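PDB 7BYY: acetyltransferase from Escherichia coli, which acetylates aminoacyl-tRNAs as a toxin of the GNAT family, with glycyl-tRNA(Gly) a probable substrate and acetyl-CoA the probable acetyl donor. Local coordinates for residues L10-S15 and L59-S64; Q29-N34 and V105-Q110; Y76-Q81 and I95-L100; L140-A145 and V168-A173; C16-D21 and S44-V49. The protein carries 1 engineered substitution. All coordinates share one frame; numbering follows the deposited sequence.

Contacts 1, 3 and 4 are three antiparallel pairings in one mixed GNAT sheet. Contact 1 joins its first two strands at one end. Contact 3, with its centre about 33 Å from that of contact 1, pairs strands 67-79 and 94-105, and contact 4, centred about 13 Å from contact 3, pairs 137-142 with 168-173. Contacts 3 and 4 touch through Leu100 on Leu140 and Val97 on Phe171. Contact 5 packs helix 35-50 on the chain leaving strand 13-17, and meets contact 1 where Cys16 packs on Ile60. Contact 2 fixes the loop between strand 94-105 and helix 114-132, where GNAT enzymes generally hold the acetyl-CoA pyrophosphate.

Contact 1 of 5, residues L10-S15 and L59-S64; sequences LPIVLS and LIDRQS
Leu14 and Ile60 make the central hydrogen-bonded pair between antiparallel strands 13-17 and 55-61, the first two strands of the GNAT sheet. Leu14 N gives to Ile60 O (2.8 Å) and Ile60 N to Leu14 O (3.0 Å). Val13 with Asp61 and Ser15 with Leu59 are the non-hydrogen-bonded pairs to each side.

Polar contacts continue beyond the regular strands, where Arg62 holds two successive carbonyls. Its backbone N bonds Ile12 O at 3.0 Å, and its NE bonds Pro11 O at 2.8 Å. The bend at chi3 (46°) turns NE onto that oxygen, which lies close to the guanidinium plane.

Among the van der Waals contacts, Ile12 CD1 meets the guanidinium edge, 3.8 Å from Arg62 NH1. Leu14 crosses the stem of the same arginine, its CG 4.0 Å from Arg62 CB. On the sheet face that carries Val13 and Leu59, the Leu59 CD2 methyl curls back to lie 3.4 Å from Leu14 O, and Phe114 and Leu118 of helix 114-132 cover these side chains.

An Asx motif shapes the turn after Asp61: Ser64 N and Ser64 OG reach Asp61 OD2 from opposite faces of the carboxylate plane, the backbone N at 2.8 Å.

Contact 2 of 5, residues Q29-N34 and V105-Q110; sequences QFDCGN and VARKYQ
The guanidinium of Arg107 meets Asp31 at its edge: Asp31 OD2 lies near the guanidinium plane, 2.6 Å from Arg107 NH2, and a weak second bond from Arg107 NE reaches the same oxygen. The two flat groups do not lie in one plane; they are turned 53° apart, with NH2 on the syn side of OD2 but well out of the carboxylate plane. The bend of Arg107 at chi3 (-56°) turns NE and the head toward Asp31. Lower on the same side chain, Arg107 CG rests 3.6 Å from Cys32 C. The Phe30 ring comes up obliquely, placing CE1 4.0 Å from Ala106 CB, while Val41 and Leu67 pack against it from helix 35-50 and strand 67-79.

Backbone bonding reinforces the join, Arg107 N giving to Asp31 O at 2.7 Å. Segment 105-110 leads from strand 94-105 towards helix 114-132, and Gln110 stands where GNAT proteins generally begin the pyrophosphate-binding loop for acetyl-CoA. Its extended side chain reaches back to its own segment: NE2 bonds Val105 O at 2.9 Å, close to the amide plane, and makes a weak bond to Cys32 O. Cys32 N gives a hydrogen bond to Asp38 OD1 of helix 35-50. Cys32 CB sits 3.3 Å from Val105 O, and Cys32 SG accepts from Asn34 N at 3.5 Å, just before that helix begins.

Contact 3 of 5, residues Y76-Q81 and I95-L100; sequences YSLEKQ and IGVVRL
Tyr76 and Arg99 stand on the same face of the sheet, and with CG anti to the backbone N in both (chi1 -162° and 176°) the ring and the arginine stem come alongside each other; a bend at chi3 of Arg99 then lays the guanidinium on the ring. It lies flat on the tyrosine, centres 4.5 Å apart and planes 22° from parallel. This is both a stack and a cation-pi contact, with CZ over the ring face and Arg99 NE above the rim, 4.0 Å from Tyr76 CG. Below the flat groups the stems touch as well, Tyr76 CB to Arg99 CB at 3.7 Å. Arg99 NH2 has a further bond to Thr74 OG1, which helps to fix the rotation of the guanidinium.

Farther along the same face, Leu78 and Val97 cross at about a right angle, CD1 of the leucine 3.7 Å from CG2 of the valine. Tyr139 of strand 137-142 packs on both and on Arg99.

Two reciprocal backbone pairs hold the strands. Val97 N gives to Tyr76 O at 2.9 Å and Tyr76 N to Val97 O at 3.1 Å, while Leu78 and Ile95 exchange their bonds in the same way. Between them Ser77 faces Gly96, a non-hydrogen-bonded pair with CA atoms 4.4 Å apart. Ser77 stands on the opposite face, and its OG hydrogen-bonds Ser77 OG of the second subunit, at the dimer interface.

Strands 67-79 and 94-105 are an antiparallel pair in the middle of the GNAT sheet; on its other side 94-105 runs parallel to 137-142, the parallel neighbours at which GNAT enzymes generally bind acetyl-CoA.

Contact 4 of 5, residues L140-A145 and V168-A173; sequences LDADPA and VPMFLA
Leu140 and Met170 exchange backbone hydrogen bonds in both directions, Met170 N to Leu140 O at 2.9 Å and Leu140 N to Met170 O at 3.0 Å. Ala142 and Val168, the next hydrogen-bonded pair, do the same, with Ala142 N to Val168 O at 2.8 Å. Between these antiparallel hydrogen-bonded pairs, Asp141 faces Pro169 in a non-hydrogen-bonded position, where the proline's lack of an N-H costs the pairing nothing. CA-H...O contacts fill in there, for example Asp141 CA to Val168 O at 3.2 Å.

The apolar contacts gather on the face carrying Leu140, Ala142, Val168 and Met170. Leu140 holds CG between its backbone N and carbonyl carbon (chi1 57°), which swings CD1 across to Met170 CB at 3.6 Å. CG and SD of the methionine run out beside Ala142, SD 3.7 Å from Ala142 CB.

Of the polar side chains, Asp141 lies along the other face, its OD1 beside the Pro169 ring. Asp143 closes an Asx turn where the strand ends: OD1 takes Ala145 N at 3.2 Å on its anti lone pair.

In the GNAT sheet this pairing joins strand 137-142 to strand 168-173. Ile147 and Tyr150 of helix 147-151 cover the Leu140 face, strand 94-105 adds Leu100 to it, and short strand 156-157 runs along the far edge of 168-173.

Contact 5 of 5, residues C16-D21 and S44-V49; sequences CNYQSD and SLKKSV
Tyr18 OH is gripped by two groups, donating to Ile22 O and accepting from Gln27 NE2, while Lys46 CG touches it at 3.2 Å. With its hydroxyl held in this way, the ring is fixed against helix 35-50. Tyr18 CG stands anti to the backbone N (chi1 170°), which aims the ring at the helix, and Leu45 comes from the opposite direction to meet it. Leu45 CD2 sits over one ring face, 3.8 Å from the centroid and 18° off the normal, a CH-pi contact; Leu45 CG is 3.6 Å from Tyr18 CE1. Val49 CG2 lies near the ring plane at its edge.

Helix 35-50 falls between the first two strands of the GNAT fold in the chain, and here it packs on the segment that leaves strand 13-17. Farther along that segment, Ser20 CB meets Val49 CG2 at 3.6 Å. Lys46 crosses the tyrosine at about a right angle and runs extended past Ser20, its CE 3.2 Å from Ser20 O, before NZ bonds Thr23 OG1. On the helix itself, Ser44 O accepts from Ser48 N and Ser48 OG, which approach it from opposite faces of the carbonyl plane, the hydroxyl at 3.0 Å.

Contact 1 of 5, residues L10-S15 and L59-S64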
# COMPACT_ATOMS: atom_id res chain seq x y z
N LEU A 10 24.34 -15.84 18.12
CA LEU A 10 23.12 -15.06 18.08
C LEU A 10 23.38 -13.69 17.46
O LEU A 10 24.45 -13.10 17.63
CB LEU A 10 22.56 -14.88 19.49
CG LEU A 10 21.72 -16.04 20.03
CD1 LEU A 10 21.58 -15.94 21.54
CD2 LEU A 10 20.35 -16.07 19.36
N PRO A 11 22.40 -13.16 16.72
CA PRO A 11 22.58 -11.83 16.12
C PRO A 11 22.69 -10.75 17.18
O PRO A 11 22.12 -10.85 18.27
CB PRO A 11 21.32 -11.65 15.27
CG PRO A 11 20.31 -12.56 15.89
CD PRO A 11 21.09 -13.74 16.40
N ILE A 12 23.44 -9.70 16.84
CA ILE A 12 23.71 -8.64 17.80
C ILE A 12 22.62 -7.58 17.78
O ILE A 12 22.18 -7.11 18.83
CB ILE A 12 25.10 -8.03 17.52
CG1 ILE A 12 26.18 -9.11 17.69
CG2 ILE A 12 25.38 -6.87 18.46
CD1 ILE A 12 26.00 -9.97 18.93
N VAL A 13 22.15 -7.19 16.60
CA VAL A 13 21.04 -6.27 16.45
C VAL A 13 19.84 -7.03 15.91
O VAL A 13 19.98 -8.04 15.21
CB VAL A 13 21.39 -5.07 15.55
CG1 VAL A 13 22.71 -4.45 15.98
CG2 VAL A 13 21.45 -5.49 14.09
N LEU A 14 18.65 -6.54 16.24
CA LEU A 14 17.40 -7.17 15.84
C LEU A 14 16.53 -6.17 15.09
O LEU A 14 16.54 -4.97 15.38
CB LEU A 14 16.63 -7.71 17.06
CG LEU A 14 17.39 -8.65 17.99
CD1 LEU A 14 16.49 -9.15 19.11
CD2 LEU A 14 17.98 -9.82 17.21
N SER A 15 15.79 -6.68 14.12
CA SER A 15 14.83 -5.89 13.36
C SER A 15 13.42 -6.20 13.87
O SER A 15 13.03 -7.37 13.93
CB SER A 15 14.93 -6.18 11.86
OG SER A 15 14.13 -5.29 11.11
N LEU A 59 15.56 -0.80 14.83
CA LEU A 59 16.80 -1.54 15.01
C LEU A 59 17.13 -1.51 16.50
O LEU A 59 17.53 -0.47 17.03
CB LEU A 59 17.93 -0.94 14.18
CG LEU A 59 18.18 -1.61 12.83
CD1 LEU A 59 19.58 -1.28 12.34
CD2 LEU A 59 17.97 -3.11 12.94
N ILE A 60 16.98 -2.65 17.16
CA ILE A 60 17.18 -2.76 18.60
C ILE A 60 18.44 -3.57 18.86
O ILE A 60 18.72 -4.55 18.16
CB ILE A 60 15.95 -3.42 19.28
CG1 ILE A 60 14.67 -2.70 18.85
CG2 ILE A 60 16.11 -3.42 20.79
CD1 ILE A 60 14.68 -1.21 19.12
N ASP A 61 19.21 -3.14 19.86
CA ASP A 61 20.35 -3.92 20.33
C ASP A 61 19.83 -5.05 21.21
O ASP A 61 19.11 -4.81 22.18
CB ASP A 61 21.32 -3.04 21.10
CG ASP A 61 22.58 -3.79 21.52
OD1 ASP A 61 23.35 -4.19 20.62
OD2 ASP A 61 22.80 -3.97 22.73
N ARG A 62 20.18 -6.29 20.86
CA ARG A 62 19.67 -7.43 21.62
C ARG A 62 20.16 -7.40 23.07
O ARG A 62 19.43 -7.81 23.98
CB ARG A 62 20.07 -8.74 20.95
CG ARG A 62 19.55 -9.99 21.64
CD ARG A 62 20.25 -11.23 21.11
NE ARG A 62 21.70 -11.04 21.03
CZ ARG A 62 22.53 -11.19 22.06
NH1 ARG A 62 23.83 -11.00 21.89
NH2 ARG A 62 22.07 -11.54 23.25
N GLN A 63 21.38 -6.91 23.30
CA GLN A 63 21.94 -6.93 24.64
C GLN A 63 21.33 -5.84 25.52
O GLN A 63 20.77 -6.12 26.58
CB GLN A 63 23.46 -6.77 24.57
CG GLN A 63 24.17 -6.97 25.90
CD GLN A 63 23.93 -8.35 26.48
OE1 GLN A 63 24.02 -9.36 25.78
NE2 GLN A 63 23.60 -8.40 27.77
N SER A 64 21.42 -4.59 25.07
CA SER A 64 21.01 -3.45 25.89
C SER A 64 19.59 -2.97 25.62
O SER A 64 19.03 -2.27 26.47
CB SER A 64 21.98 -2.27 25.67
OG SER A 64 21.74 -1.66 24.41

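Contact 2 of 5, residues Q29-N34 and V105-Q110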
# COMPACT_ATOMS: atom_id res chain seq x y z
N GLN A 29 15.14 10.22 23.81
CA GLN A 29 16.04 11.26 23.32
C GLN A 29 16.49 11.00 21.89
O GLN A 29 16.21 11.82 21.01
CB GLN A 29 17.23 11.38 24.29
CG GLN A 29 16.81 11.23 25.75
CD GLN A 29 17.69 12.00 26.71
OE1 GLN A 29 17.23 12.90 27.41
NE2 GLN A 29 18.97 11.64 26.75
N PHE A 30 17.13 9.86 21.61
CA PHE A 30 17.44 9.43 20.24
C PHE A 30 18.10 10.55 19.42
O PHE A 30 17.54 11.10 18.48
CB PHE A 30 16.18 8.93 19.54
CG PHE A 30 16.46 8.20 18.25
CD1 PHE A 30 16.98 6.92 18.26
CD2 PHE A 30 16.20 8.81 17.04
CE1 PHE A 30 17.24 6.26 17.08
CE2 PHE A 30 16.47 8.16 15.85
CZ PHE A 30 16.98 6.88 15.87
N ASP A 31 19.33 10.88 19.82
CA ASP A 31 20.12 11.84 19.05
C ASP A 31 20.62 11.16 17.77
O ASP A 31 21.48 10.27 17.82
CB ASP A 31 21.28 12.36 19.88
CG ASP A 31 21.99 13.52 19.22
OD1 ASP A 31 21.49 14.01 18.19
OD2 ASP A 31 23.05 13.95 19.74
N CYS A 32 20.10 11.59 16.62
CA CYS A 32 20.46 10.98 15.34
C CYS A 32 21.04 11.96 14.33
O CYS A 32 21.42 11.54 13.23
CB CYS A 32 19.24 10.28 14.73
SG CYS A 32 18.23 11.33 13.64
N GLY A 33 21.11 13.26 14.65
CA GLY A 33 21.67 14.25 13.77
C GLY A 33 20.65 15.01 12.93
O GLY A 33 20.99 16.07 12.39
N ASN A 34 19.44 14.49 12.81
CA ASN A 34 18.35 15.17 12.12
C ASN A 34 17.36 15.69 13.15
O ASN A 34 16.59 14.89 13.71
CB ASN A 34 17.66 14.22 11.13
CG ASN A 34 16.76 14.95 10.14
OD1 ASN A 34 16.03 15.87 10.50
ND2 ASN A 34 16.81 14.52 8.88
N VAL A 105 19.60 6.92 12.07
CA VAL A 105 20.42 6.07 12.93
C VAL A 105 20.98 6.95 14.04
O VAL A 105 21.50 8.04 13.77
CB VAL A 105 21.56 5.39 12.15
CG1 VAL A 105 22.57 4.77 13.11
CG2 VAL A 105 21.00 4.35 11.19
N ALA A 106 20.85 6.49 15.29
CA ALA A 106 21.39 7.24 16.42
C ALA A 106 22.87 7.50 16.22
O ALA A 106 23.60 6.69 15.65
CB ALA A 106 21.15 6.48 17.72
N ARG A 107 23.32 8.67 16.70
CA ARG A 107 24.65 9.15 16.34
C ARG A 107 25.75 8.25 16.89
O ARG A 107 26.79 8.07 16.24
CB ARG A 107 24.84 10.59 16.84
CG ARG A 107 24.27 11.64 15.91
CD ARG A 107 24.94 12.98 16.12
NE ARG A 107 24.85 13.41 17.51
CZ ARG A 107 25.80 14.07 18.15
NH1 ARG A 107 26.93 14.39 17.53
NH2 ARG A 107 25.63 14.42 19.42
N LYS A 108 25.55 7.68 18.07
CA LYS A 108 26.58 6.82 18.64
C LYS A 108 26.66 5.45 17.98
O LYS A 108 27.48 4.63 18.40
CB LYS A 108 26.37 6.66 20.15
CG LYS A 108 25.13 5.90 20.56
CD LYS A 108 25.28 5.40 21.99
CE LYS A 108 23.99 5.55 22.76
NZ LYS A 108 24.14 5.11 24.18
N TYR A 109 25.83 5.18 16.97
CA TYR A 109 25.94 3.99 16.15
C TYR A 109 26.23 4.30 14.69
O TYR A 109 26.33 3.36 13.88
CB TYR A 109 24.66 3.15 16.22
CG TYR A 109 24.14 2.90 17.62
CD1 TYR A 109 23.23 3.76 18.20
CD2 TYR A 109 24.54 1.78 18.34
CE1 TYR A 109 22.75 3.54 19.47
CE2 TYR A 109 24.06 1.55 19.61
CZ TYR A 109 23.17 2.43 20.17
OH TYR A 109 22.68 2.21 21.44
N GLN A 110 26.34 5.57 14.32
CA GLN A 110 26.56 5.93 12.93
C GLN A 110 27.96 5.50 12.48
O GLN A 110 28.79 5.04 13.27
CB GLN A 110 26.37 7.43 12.73
CG GLN A 110 24.93 7.89 12.88
CD GLN A 110 24.77 9.39 12.72
OE1 GLN A 110 25.75 10.11 12.51
NE2 GLN A 110 23.53 9.87 12.81
O HOH W 1 20.35 9.85 10.59

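Contact 3 of 5, residues Y76-Q81 and I95-L100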
# COMPACT_ATOMS: atom_id res chain seq x y z
N TYR A 76 1.49 5.85 -0.62
CA TYR A 76 1.60 7.10 -1.35
C TYR A 76 1.37 6.82 -2.83
O TYR A 76 1.57 5.70 -3.31
CB TYR A 76 2.96 7.75 -1.13
CG TYR A 76 3.03 9.22 -1.49
CD1 TYR A 76 2.02 10.09 -1.14
CD2 TYR A 76 4.13 9.73 -2.18
CE1 TYR A 76 2.09 11.43 -1.47
CE2 TYR A 76 4.21 11.06 -2.51
CZ TYR A 76 3.18 11.91 -2.15
OH TYR A 76 3.26 13.25 -2.48
N SER A 77 0.94 7.86 -3.55
CA SER A 77 0.70 7.75 -4.98
C SER A 77 1.24 8.99 -5.67
O SER A 77 1.16 10.10 -5.14
CB SER A 77 -0.80 7.59 -5.29
OG SER A 77 -1.53 8.76 -4.96
N LEU A 78 1.81 8.79 -6.86
CA LEU A 78 2.40 9.87 -7.65
C LEU A 78 1.84 9.85 -9.06
O LEU A 78 1.43 8.80 -9.57
CB LEU A 78 3.93 9.73 -7.72
CG LEU A 78 4.68 9.57 -6.40
CD1 LEU A 78 5.90 8.67 -6.60
CD2 LEU A 78 5.10 10.92 -5.86
N GLU A 79 1.84 11.02 -9.69
CA GLU A 79 1.50 11.10 -11.10
C GLU A 79 2.66 10.61 -11.95
O GLU A 79 3.83 10.68 -11.55
CB GLU A 79 1.15 12.54 -11.49
CG GLU A 79 0.28 13.26 -10.47
CD GLU A 79 0.35 14.77 -10.61
OE1 GLU A 79 0.12 15.28 -11.73
OE2 GLU A 79 0.64 15.46 -9.60
N LYS A 80 2.34 10.10 -13.15
CA LYS A 80 3.36 9.55 -14.02
C LYS A 80 4.37 10.60 -14.48
O LYS A 80 5.47 10.23 -14.92
CB LYS A 80 2.72 8.89 -15.25
CG LYS A 80 1.56 9.68 -15.86
CD LYS A 80 1.20 9.15 -17.24
CE LYS A 80 0.16 10.03 -17.92
NZ LYS A 80 0.06 9.77 -19.39
N GLN A 81 4.04 11.89 -14.38
CA GLN A 81 4.96 12.92 -14.86
C GLN A 81 6.19 13.03 -13.97
O GLN A 81 7.31 13.21 -14.47
CB GLN A 81 4.24 14.27 -14.95
CG GLN A 81 2.82 14.21 -15.52
CD GLN A 81 2.70 13.41 -16.81
OE1 GLN A 81 1.74 12.66 -17.00
NE2 GLN A 81 3.66 13.58 -17.71
N ILE A 95 0.55 6.37 -10.08
CA ILE A 95 1.58 5.40 -9.75
C ILE A 95 1.56 5.19 -8.24
O ILE A 95 1.87 6.11 -7.47
CB ILE A 95 2.97 5.86 -10.23
CG1 ILE A 95 3.05 5.82 -11.75
CG2 ILE A 95 4.06 5.01 -9.62
CD1 ILE A 95 2.80 4.44 -12.34
N GLY A 96 1.20 3.98 -7.81
CA GLY A 96 1.19 3.64 -6.40
C GLY A 96 2.56 3.17 -5.96
O GLY A 96 3.15 2.28 -6.59
N VAL A 97 3.07 3.76 -4.88
CA VAL A 97 4.39 3.44 -4.34
C VAL A 97 4.31 3.44 -2.82
O VAL A 97 3.33 3.87 -2.22
CB VAL A 97 5.48 4.43 -4.80
CG1 VAL A 97 5.64 4.42 -6.32
CG2 VAL A 97 5.19 5.83 -4.27
N VAL A 98 5.38 2.95 -2.20
CA VAL A 98 5.57 3.07 -0.76
C VAL A 98 6.54 4.22 -0.52
O VAL A 98 7.65 4.22 -1.06
CB VAL A 98 6.10 1.76 -0.15
CG1 VAL A 98 6.59 2.01 1.27
CG2 VAL A 98 5.02 0.69 -0.17
N ARG A 99 6.13 5.20 0.27
CA ARG A 99 6.98 6.35 0.55
C ARG A 99 7.78 6.11 1.82
O ARG A 99 7.22 5.75 2.86
CB ARG A 99 6.16 7.63 0.69
CG ARG A 99 7.02 8.83 1.08
CD ARG A 99 6.22 10.11 1.17
NE ARG A 99 4.98 9.92 1.89
CZ ARG A 99 4.31 10.89 2.51
NH1 ARG A 99 4.79 12.13 2.49
NH2 ARG A 99 3.18 10.63 3.14
N LEU A 100 9.09 6.31 1.73
CA LEU A 100 9.97 6.33 2.90
C LEU A 100 10.03 7.76 3.41
O LEU A 100 10.57 8.64 2.74
CB LEU A 100 11.36 5.81 2.54
CG LEU A 100 12.29 5.49 3.71
CD1 LEU A 100 11.68 4.41 4.57
CD2 LEU A 100 13.66 5.08 3.21

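Contact 4 of 5, residues L140-A145 and V168-A173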
# COMPACT_ATOMS: atom_id res chain seq x y z
N LEU A 140 10.94 8.87 -1.87
CA LEU A 140 11.39 9.55 -0.66
C LEU A 140 11.81 10.97 -1.00
O LEU A 140 12.03 11.32 -2.17
CB LEU A 140 12.53 8.79 0.04
CG LEU A 140 13.82 8.48 -0.72
CD1 LEU A 140 14.80 9.64 -0.67
CD2 LEU A 140 14.46 7.24 -0.12
N ASP A 141 11.93 11.79 0.04
CA ASP A 141 12.38 13.17 -0.07
C ASP A 141 13.64 13.29 0.79
O ASP A 141 13.55 13.42 2.02
CB ASP A 141 11.29 14.13 0.37
CG ASP A 141 10.32 14.47 -0.75
OD1 ASP A 141 10.74 15.09 -1.74
OD2 ASP A 141 9.12 14.11 -0.62
N ALA A 142 14.81 13.24 0.15
CA ALA A 142 16.07 13.07 0.86
C ALA A 142 16.64 14.40 1.32
O ALA A 142 16.76 15.34 0.53
CB ALA A 142 17.09 12.36 -0.03
N ASP A 143 16.99 14.47 2.60
CA ASP A 143 17.74 15.61 3.11
C ASP A 143 19.10 15.67 2.42
O ASP A 143 19.67 14.62 2.10
CB ASP A 143 17.91 15.49 4.63
CG ASP A 143 18.34 16.80 5.27
OD1 ASP A 143 19.55 17.11 5.23
OD2 ASP A 143 17.47 17.51 5.82
N PRO A 144 19.64 16.86 2.16
CA PRO A 144 20.96 16.95 1.51
C PRO A 144 22.05 16.14 2.19
O PRO A 144 22.95 15.64 1.51
CB PRO A 144 21.26 18.45 1.55
CG PRO A 144 19.93 19.09 1.51
CD PRO A 144 19.01 18.19 2.30
N ALA A 145 21.99 15.99 3.52
CA ALA A 145 22.97 15.17 4.22
C ALA A 145 22.76 13.68 3.99
O ALA A 145 23.50 12.88 4.59
CB ALA A 145 22.92 15.48 5.72
N VAL A 168 14.89 16.50 -1.56
CA VAL A 168 14.74 16.32 -3.01
C VAL A 168 14.04 14.99 -3.27
O VAL A 168 14.22 14.04 -2.50
CB VAL A 168 16.10 16.37 -3.72
CG1 VAL A 168 16.62 17.80 -3.79
CG2 VAL A 168 17.10 15.46 -3.03
N PRO A 169 13.24 14.87 -4.32
CA PRO A 169 12.56 13.60 -4.59
C PRO A 169 13.52 12.57 -5.18
O PRO A 169 14.33 12.88 -6.06
CB PRO A 169 11.48 13.98 -5.60
CG PRO A 169 12.03 15.17 -6.31
CD PRO A 169 12.84 15.92 -5.28
N MET A 170 13.43 11.35 -4.67
CA MET A 170 14.22 10.23 -5.16
C MET A 170 13.32 9.01 -5.29
O MET A 170 12.34 8.86 -4.56
CB MET A 170 15.42 9.92 -4.23
CG MET A 170 16.30 11.13 -3.93
SD MET A 170 17.89 10.69 -3.20
CE MET A 170 18.73 9.98 -4.62
N PHE A 171 13.67 8.13 -6.23
CA PHE A 171 12.83 6.99 -6.56
C PHE A 171 13.68 5.76 -6.81
O PHE A 171 14.80 5.85 -7.33
CB PHE A 171 11.96 7.29 -7.80
CG PHE A 171 11.00 6.18 -8.15
CD1 PHE A 171 9.79 6.06 -7.48
CD2 PHE A 171 11.30 5.28 -9.16
CE1 PHE A 171 8.91 5.05 -7.80
CE2 PHE A 171 10.42 4.27 -9.49
CZ PHE A 171 9.22 4.15 -8.81
N LEU A 172 13.14 4.60 -6.43
CA LEU A 172 13.79 3.31 -6.67
C LEU A 172 12.71 2.32 -7.08
O LEU A 172 11.84 1.98 -6.27
CB LEU A 172 14.54 2.83 -5.43
CG LEU A 172 15.28 1.50 -5.56
CD1 LEU A 172 16.31 1.56 -6.69
CD2 LEU A 172 15.95 1.13 -4.25
N ALA A 173 12.78 1.83 -8.32
CA ALA A 173 11.75 0.94 -8.83
C ALA A 173 11.76 -0.39 -8.08
O ALA A 173 12.76 -0.80 -7.49
CB ALA A 173 11.96 0.70 -10.33

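Contact 5 of 5, residues C16-D21 and S44-V49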
# COMPACT_ATOMS: atom_id res chain seq x y z
N CYS A 16 12.68 -5.16 14.24
CA CYS A 16 11.35 -5.32 14.80
C CYS A 16 10.40 -4.31 14.19
O CYS A 16 10.79 -3.16 13.93
CB CYS A 16 11.35 -5.15 16.33
SG CYS A 16 12.67 -6.03 17.21
N ASN A 17 9.16 -4.73 13.96
CA ASN A 17 8.08 -3.78 13.71
C ASN A 17 7.76 -3.06 15.01
O ASN A 17 7.35 -3.69 15.99
CB ASN A 17 6.85 -4.50 13.17
CG ASN A 17 6.90 -4.73 11.68
OD1 ASN A 17 7.35 -5.78 11.22
ND2 ASN A 17 6.45 -3.74 10.91
N TYR A 18 7.96 -1.74 15.02
CA TYR A 18 7.83 -1.00 16.27
C TYR A 18 6.41 -1.08 16.81
O TYR A 18 5.44 -0.84 16.08
CB TYR A 18 8.23 0.46 16.07
CG TYR A 18 7.88 1.31 17.27
CD1 TYR A 18 6.80 2.17 17.25
CD2 TYR A 18 8.63 1.22 18.44
CE1 TYR A 18 6.47 2.94 18.35
CE2 TYR A 18 8.31 1.98 19.55
CZ TYR A 18 7.23 2.84 19.49
OH TYR A 18 6.90 3.60 20.59
N GLN A 19 6.29 -1.43 18.09
CA GLN A 19 5.00 -1.49 18.77
C GLN A 19 4.79 -0.19 19.53
O GLN A 19 5.68 0.27 20.25
CB GLN A 19 4.95 -2.68 19.73
CG GLN A 19 5.54 -3.96 19.17
CD GLN A 19 4.49 -4.99 18.80
OE1 GLN A 19 3.49 -5.16 19.52
NE2 GLN A 19 4.69 -5.68 17.69
N SER A 20 3.60 0.40 19.38
CA SER A 20 3.32 1.70 19.97
C SER A 20 3.32 1.67 21.50
O SER A 20 3.52 2.72 22.12
CB SER A 20 1.98 2.23 19.47
OG SER A 20 1.01 1.20 19.39
N ASP A 21 3.12 0.50 22.11
CA ASP A 21 3.09 0.38 23.56
C ASP A 21 4.46 0.04 24.15
O ASP A 21 4.53 -0.30 25.34
CB ASP A 21 2.06 -0.66 23.99
CG ASP A 21 2.12 -1.93 23.15
OD1 ASP A 21 2.36 -1.82 21.92
OD2 ASP A 21 1.93 -3.03 23.71
N SER A 44 6.33 12.04 18.96
CA SER A 44 5.21 11.75 18.07
C SER A 44 5.20 10.34 17.51
O SER A 44 4.27 9.99 16.77
CB SER A 44 5.20 12.75 16.91
OG SER A 44 4.31 12.32 15.89
N LEU A 45 6.20 9.51 17.81
CA LEU A 45 6.28 8.19 17.18
C LEU A 45 5.14 7.29 17.63
O LEU A 45 4.54 6.58 16.81
CB LEU A 45 7.63 7.54 17.49
CG LEU A 45 7.74 6.06 17.14
CD1 LEU A 45 7.66 5.84 15.63
CD2 LEU A 45 9.02 5.46 17.71
N LYS A 46 4.81 7.30 18.92
CA LYS A 46 3.80 6.39 19.45
C LYS A 46 2.42 6.68 18.86
O LYS A 46 1.69 5.75 18.49
CB LYS A 46 3.75 6.50 20.98
CG LYS A 46 4.95 5.89 21.69
CD LYS A 46 4.67 5.77 23.18
CE LYS A 46 5.50 4.66 23.81
NZ LYS A 46 4.96 4.26 25.15
N LYS A 47 2.06 7.96 18.75
CA LYS A 47 0.71 8.30 18.32
C LYS A 47 0.54 8.19 16.81
O LYS A 47 -0.58 8.00 16.33
CB LYS A 47 0.36 9.70 18.78
CG LYS A 47 0.97 10.04 20.11
CD LYS A 47 1.04 11.54 20.31
CE LYS A 47 0.14 11.94 21.47
NZ LYS A 47 0.33 13.33 21.94
N SER A 48 1.63 8.32 16.05
CA SER A 48 1.52 8.19 14.60
C SER A 48 1.10 6.78 14.20
O SER A 48 0.15 6.60 13.43
CB SER A 48 2.84 8.59 13.94
OG SER A 48 3.03 9.99 14.00
N VAL A 49 1.79 5.77 14.72
CA VAL A 49 1.45 4.40 14.36
C VAL A 49 0.18 3.92 15.07
O VAL A 49 -0.47 2.99 14.59
CB VAL A 49 2.61 3.43 14.62
CG1 VAL A 49 3.92 4.02 14.10
CG2 VAL A 49 2.72 3.09 16.09